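Local coordinates for type 2A phosphatase-associated protein 42 (Saccharomyces cerevisiae, PDB 2V0P) that takes part in negative regulation of TOR signalling in yeast, associates with type 2A phosphatase catalytic subunits and inhibits the phosphatase SIT4, at residues A[98-103]-A[223-228]; A[106-111]-A[139-144]. All coordinates share one frame; numbering follows the deposited sequence.

Interaction 1 (A[98-103]-A[223-228]). With ZN (zinc ion), chain D.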
loop_
_atom_site.group_PDB
_atom_site.type_symbol
_atom_site.label_atom_id
_atom_site.label_comp_id
_atom_site.label_asym_id
_atom_site.label_seq_id
_atom_site.Cartn_x
_atom_site.Cartn_y
_atom_site.Cartn_z
ATOM N N SER A 98 -0.609 4.040 17.857
ATOM C CA SER A 98 -1.230 5.339 17.646
ATOM C C SER A 98 -0.167 6.455 17.553
ATOM O O SER A 98 -0.244 7.292 16.696
ATOM C CB SER A 98 -2.216 5.656 18.755
ATOM O OG SER A 98 -3.322 4.743 18.752
HETATM N N MSE A 99 0.795 6.433 18.460
HETATM C CA MSE A 99 1.959 7.349 18.446
HETATM C C MSE A 99 2.658 7.351 17.069
HETATM O O MSE A 99 2.980 8.390 16.537
HETATM C CB MSE A 99 2.949 6.979 19.544
HETATM C CG MSE A 99 2.817 7.751 20.837
HETATM SE SE MSE A 99 2.708 9.711 20.618
HETATM C CE MSE A 99 3.979 10.161 19.317
ATOM N N LYS A 100 2.865 6.183 16.475
ATOM C CA LYS A 100 3.463 6.131 15.145
ATOM C C LYS A 100 2.729 7.001 14.136
ATOM O O LYS A 100 3.365 7.664 13.355
ATOM C CB LYS A 100 3.651 4.691 14.624
ATOM C CG LYS A 100 4.479 4.644 13.326
ATOM C CD LYS A 100 5.963 4.822 13.590
ATOM C CE LYS A 100 6.713 4.901 12.273
ATOM N NZ LYS A 100 7.986 5.673 12.455
ATOM N N LEU A 101 1.417 7.030 14.208
ATOM C CA LEU A 101 0.593 7.784 13.281
ATOM C C LEU A 101 0.800 9.250 13.517
ATOM O O LEU A 101 0.903 10.038 12.573
ATOM C CB LEU A 101 -0.881 7.436 13.457
ATOM C CG LEU A 101 -1.335 5.960 13.279
ATOM C CD1 LEU A 101 -2.768 5.932 13.281
ATOM C CD2 LEU A 101 -0.766 5.378 12.033
ATOM N N ILE A 102 0.886 9.614 14.803
ATOM C CA ILE A 102 1.226 10.982 15.164
ATOM C C ILE A 102 2.600 11.430 14.581
ATOM O O ILE A 102 2.637 12.428 13.942
ATOM C CB ILE A 102 1.180 11.191 16.665
ATOM C CG1 ILE A 102 -0.254 11.296 17.092
ATOM C CG2 ILE A 102 1.965 12.529 17.037
ATOM C CD1 ILE A 102 -0.472 11.033 18.580
ATOM N N TYR A 103 3.673 10.684 14.801
ATOM C CA TYR A 103 4.925 10.890 14.150
ATOM C C TYR A 103 4.832 11.081 12.621
ATOM O O TYR A 103 5.412 12.047 12.087
ATOM C CB TYR A 103 5.949 9.799 14.498
ATOM C CG TYR A 103 6.262 9.750 15.994
ATOM C CD1 TYR A 103 6.326 10.910 16.771
ATOM C CD2 TYR A 103 6.424 8.527 16.636
ATOM C CE1 TYR A 103 6.620 10.839 18.169
ATOM C CE2 TYR A 103 6.692 8.459 18.012
ATOM C CZ TYR A 103 6.771 9.581 18.762
ATOM O OH TYR A 103 7.028 9.432 20.129
ATOM N N LEU A 223 2.454 9.026 3.920
ATOM C CA LEU A 223 1.054 9.020 3.817
ATOM C C LEU A 223 0.577 7.568 3.605
ATOM O O LEU A 223 -0.270 7.148 4.284
ATOM C CB LEU A 223 0.616 9.900 2.650
ATOM C CG LEU A 223 0.707 11.403 2.970
ATOM C CD1 LEU A 223 0.084 12.203 1.818
ATOM C CD2 LEU A 223 0.001 11.705 4.250
ATOM N N PHE A 224 1.232 6.837 2.737
ATOM C CA PHE A 224 0.889 5.433 2.488
ATOM C C PHE A 224 1.098 4.578 3.722
ATOM O O PHE A 224 0.202 3.815 4.106
ATOM C CB PHE A 224 1.747 4.883 1.395
ATOM C CG PHE A 224 1.276 3.539 0.943
ATOM C CD1 PHE A 224 0.095 3.431 0.246
ATOM C CD2 PHE A 224 1.977 2.392 1.275
ATOM C CE1 PHE A 224 -0.366 2.163 -0.202
ATOM C CE2 PHE A 224 1.507 1.122 0.851
ATOM C CZ PHE A 224 0.364 1.035 0.108
ATOM N N GLU A 225 2.282 4.713 4.337
ATOM C CA GLU A 225 2.631 4.018 5.555
ATOM C C GLU A 225 1.625 4.346 6.632
ATOM O O GLU A 225 1.081 3.413 7.260
ATOM C CB GLU A 225 4.044 4.350 6.000
ATOM C CG GLU A 225 4.661 3.410 7.044
ATOM C CD GLU A 225 6.040 3.900 7.467
ATOM O OE1 GLU A 225 6.834 4.284 6.581
ATOM O OE2 GLU A 225 6.341 3.913 8.686
ATOM N N CYS A 226 1.296 5.631 6.804
ATOM C CA CYS A 226 0.273 6.000 7.780
ATOM C C CYS A 226 -1.114 5.339 7.565
ATOM O O CYS A 226 -1.732 4.795 8.482
ATOM C CB CYS A 226 0.090 7.490 7.809
ATOM S SG CYS A 226 -0.920 7.982 9.197
ATOM N N GLU A 227 -1.611 5.435 6.349
ATOM C CA GLU A 227 -2.860 4.813 6.015
ATOM C C GLU A 227 -2.840 3.291 6.268
ATOM O O GLU A 227 -3.807 2.731 6.792
ATOM C CB GLU A 227 -3.208 5.121 4.590
ATOM C CG GLU A 227 -3.591 6.562 4.355
ATOM C CD GLU A 227 -3.801 6.874 2.872
ATOM O OE1 GLU A 227 -4.470 6.080 2.165
ATOM O OE2 GLU A 227 -3.285 7.921 2.420
HETATM N N MSE A 228 -1.729 2.637 5.964
HETATM C CA MSE A 228 -1.629 1.195 6.147
HETATM C C MSE A 228 -1.666 0.807 7.625
HETATM O O MSE A 228 -2.439 -0.044 7.986
HETATM C CB MSE A 228 -0.405 0.602 5.428
HETATM C CG MSE A 228 -0.435 0.861 3.965
HETATM SE SE MSE A 228 -1.752 -0.298 3.087
HETATM C CE MSE A 228 -3.286 0.895 2.810
HETATM ZN ZN ZN D . -1.277 10.145 8.567
HETATM O O HOH W 1 8.553 5.371 9.569
#
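The carboxylate of E225 meets K100 through its OE2 oxygen, which lies 3.7 Å from K100 CE, while its other oxygen, OE1, is turned to Q221 NE2 in a hydrogen bond one helical turn back. The other flat group lies on the side of 223-228 away from K100 and L101: M228 CG sits over one face of the F224 ring, 3.7 Å above its plane and displaced toward the rim, and L161 of the second subunit also packs on F224. The two segments, from helices 93-120 and 199-231 of the TPR-like N-terminal domain, run roughly antiparallel and come closest at L101 and C226, whose CA atoms are 5.8 Å apart. There L101 reaches across with one branch: CD2 touches C226 O at 3.7 Å and C226 SG at 3.9 Å. With SG anti to the backbone N (chi1 -169°), C226 presents its sulfur both to this methyl and to a zinc ion, which SG binds at 2.3 Å with a CB-SG-ZN angle near 98°. L229 and S230 of helix 199-231 and the loop residue L233 also touch L101.

At the polar edge the lysine chain, bent at chi2 (77°), crosses the glutamate obliquely. K100 NZ stays 4.5 Å from E225 OE2, beyond a salt bridge. A water spans the gap, accepting from NZ and lying within hydrogen-bonding distance of OE2. NZ also bonds S84 O and R86 O. The direct contacts between the segments are thus a methyl against sulfur and carbonyl and a lysine-glutamate approach bridged by water; zinc binding probably favours the thiolate form of C226.

Interaction 2 (A[106-111]-A[139-144])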
loop_
_atom_site.group_PDB
_atom_site.type_symbol
_atom_site.label_atom_id
_atom_site.label_comp_id
_atom_site.label_asym_id
_atom_site.label_seq_id
_atom_site.Cartn_x
_atom_site.Cartn_y
_atom_site.Cartn_z
ATOM N N LYS A 106 3.119 14.396 11.879
ATOM C CA LYS A 106 4.084 15.479 12.189
ATOM C C LYS A 106 5.244 15.571 11.187
ATOM O O LYS A 106 5.598 16.658 10.803
ATOM C CB LYS A 106 4.614 15.307 13.607
ATOM C CG LYS A 106 3.591 15.525 14.681
ATOM C CD LYS A 106 2.901 16.884 14.565
ATOM C CE LYS A 106 2.439 17.362 15.936
ATOM N NZ LYS A 106 1.295 18.319 15.838
ATOM N N SER A 107 5.821 14.444 10.779
ATOM C CA SER A 107 6.789 14.397 9.707
ATOM C C SER A 107 6.270 15.084 8.418
ATOM O O SER A 107 6.901 16.008 7.927
ATOM C CB SER A 107 7.199 12.956 9.415
ATOM O OG SER A 107 7.976 12.900 8.242
ATOM N N VAL A 108 5.109 14.621 7.905
ATOM C CA VAL A 108 4.443 15.227 6.785
ATOM C C VAL A 108 4.167 16.730 6.967
ATOM O O VAL A 108 4.441 17.497 6.044
ATOM C CB VAL A 108 3.207 14.428 6.325
ATOM C CG1 VAL A 108 2.445 15.168 5.255
ATOM C CG2 VAL A 108 3.639 12.987 5.858
ATOM N N GLU A 109 3.690 17.162 8.152
ATOM C CA GLU A 109 3.500 18.565 8.396
ATOM C C GLU A 109 4.836 19.329 8.200
ATOM O O GLU A 109 4.812 20.345 7.534
ATOM C CB GLU A 109 2.925 18.841 9.768
ATOM C CG GLU A 109 2.391 20.208 9.964
ATOM C CD GLU A 109 1.512 20.307 11.202
ATOM O OE1 GLU A 109 0.917 19.270 11.605
ATOM O OE2 GLU A 109 1.400 21.428 11.767
ATOM N N SER A 110 5.920 18.848 8.791
ATOM C CA SER A 110 7.215 19.484 8.648
ATOM C C SER A 110 7.615 19.553 7.173
ATOM O O SER A 110 8.091 20.577 6.704
ATOM C CB SER A 110 8.318 18.802 9.438
ATOM O OG SER A 110 8.205 19.077 10.784
ATOM N N PHE A 111 7.448 18.449 6.474
ATOM C CA PHE A 111 7.757 18.400 5.034
ATOM C C PHE A 111 6.968 19.459 4.290
ATOM O O PHE A 111 7.509 20.108 3.431
ATOM C CB PHE A 111 7.514 16.977 4.467
ATOM C CG PHE A 111 8.635 16.015 4.723
ATOM C CD1 PHE A 111 9.931 16.309 4.320
ATOM C CD2 PHE A 111 8.381 14.763 5.293
ATOM C CE1 PHE A 111 10.974 15.448 4.548
ATOM C CE2 PHE A 111 9.414 13.893 5.534
ATOM C CZ PHE A 111 10.752 14.234 5.154
ATOM N N TYR A 139 -3.160 20.938 5.762
ATOM C CA TYR A 139 -2.898 20.231 7.011
ATOM C C TYR A 139 -3.494 18.838 7.050
ATOM O O TYR A 139 -3.170 18.059 7.944
ATOM C CB TYR A 139 -3.373 21.058 8.212
ATOM C CG TYR A 139 -2.527 22.293 8.419
ATOM C CD1 TYR A 139 -1.261 22.201 9.008
ATOM C CD2 TYR A 139 -2.973 23.545 7.995
ATOM C CE1 TYR A 139 -0.466 23.329 9.185
ATOM C CE2 TYR A 139 -2.186 24.685 8.171
ATOM C CZ TYR A 139 -0.937 24.567 8.765
ATOM O OH TYR A 139 -0.150 25.684 8.937
ATOM N N ASN A 140 -4.354 18.526 6.077
ATOM C CA ASN A 140 -4.834 17.151 5.859
ATOM C C ASN A 140 -4.527 16.659 4.428
ATOM O O ASN A 140 -5.437 16.425 3.651
ATOM C CB ASN A 140 -6.334 17.048 6.185
ATOM C CG ASN A 140 -6.841 15.598 6.243
ATOM O OD1 ASN A 140 -6.053 14.644 6.340
ATOM N ND2 ASN A 140 -8.166 15.434 6.186
ATOM N N PRO A 141 -3.248 16.463 4.094
ATOM C CA PRO A 141 -2.899 16.180 2.702
ATOM C C PRO A 141 -3.218 14.720 2.380
ATOM O O PRO A 141 -3.048 13.845 3.233
ATOM C CB PRO A 141 -1.401 16.365 2.674
ATOM C CG PRO A 141 -0.965 16.061 4.071
ATOM C CD PRO A 141 -2.077 16.398 4.981
ATOM N N GLN A 142 -3.651 14.478 1.154
ATOM C CA GLN A 142 -4.150 13.168 0.740
ATOM C C GLN A 142 -3.276 12.615 -0.384
ATOM O O GLN A 142 -2.940 13.317 -1.327
ATOM C CB GLN A 142 -5.597 13.292 0.263
ATOM C CG GLN A 142 -6.568 13.783 1.288
ATOM C CD GLN A 142 -6.815 12.755 2.362
ATOM O OE1 GLN A 142 -7.312 11.658 2.087
ATOM N NE2 GLN A 142 -6.476 13.096 3.595
ATOM N N LEU A 143 -2.898 11.353 -0.249
ATOM C CA LEU A 143 -2.121 10.627 -1.249
ATOM C C LEU A 143 -2.842 10.607 -2.582
ATOM O O LEU A 143 -2.226 10.512 -3.642
ATOM C CB LEU A 143 -1.841 9.211 -0.726
ATOM C CG LEU A 143 -0.807 8.274 -1.326
ATOM C CD1 LEU A 143 0.538 8.841 -1.309
ATOM C CD2 LEU A 143 -0.835 6.989 -0.494
ATOM N N SER A 144 -4.156 10.754 -2.536
ATOM C CA SER A 144 -4.936 10.885 -3.755
ATOM C C SER A 144 -4.787 12.241 -4.470
ATOM O O SER A 144 -5.268 12.378 -5.586
ATOM C CB SER A 144 -6.415 10.552 -3.492
ATOM O OG SER A 144 -6.824 10.957 -2.192
#
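V108 and P141 make the close-packed half of this contact: V108 CG1 meets P141 CG at 3.7 Å, and both CB atoms point toward the opposite segment. The side chains pass one another heading opposite ways, and the touch is one methyl against the outer carbon of the proline ring. V108 CG1 lies anti to the backbone N (chi1 174°), which turns this branch to the proline. N222 of helix 199-231 lies against V108, and F135 of a loop against P141.

The fold here is the all-helical, TPR-like domain, in which 106-111 belongs to the long helix 93-120, whereas residues 139-144 mostly form the connection leading into the short helix 143-146. Within that connection a weak bond, Q142 NE2 to N140 O at 3.5 Å, spans the proline.

The other half faces solvent. V108 is buried and meets its partner apolar to apolar, whereas Y139 is exposed and E109 only partly covered, although the CA atoms of E109 and Y139 are 6.8 Å apart against 8.5 Å for V108 and P141. E109 extends to place OE2 at the edge of the Y139 ring, near the ring plane and, as close as the apolar pair, 3.7 Å from Y139 CE1, with carboxylate and ring planes 81° apart. Without this carboxylate, as with an alanine here, the CD1-CE1 edge would probably lose its anionic neighbour and the tyrosine ring is likely to turn more freely.

Helix 93-120 carries one segment of each contact, and the centres of interactions 1 and 2 lie 11 Å apart on the same side of the chain's centre. Their partner segments also touch: L223 CD1 is 3.8 Å from P141 O, and F224 CD1 is 3.8 Å from L143 CD2. E227 OE2 adds a packing contact with L143 CB at 3.7 Å. Thus 139-144 rests on helix 199-231 as well as on helix 93-120. The zinc ion bound by C226 in interaction 1 is about 6 Å from the V108 side chain of interaction 2, which places the apolar half of the latter near the metal.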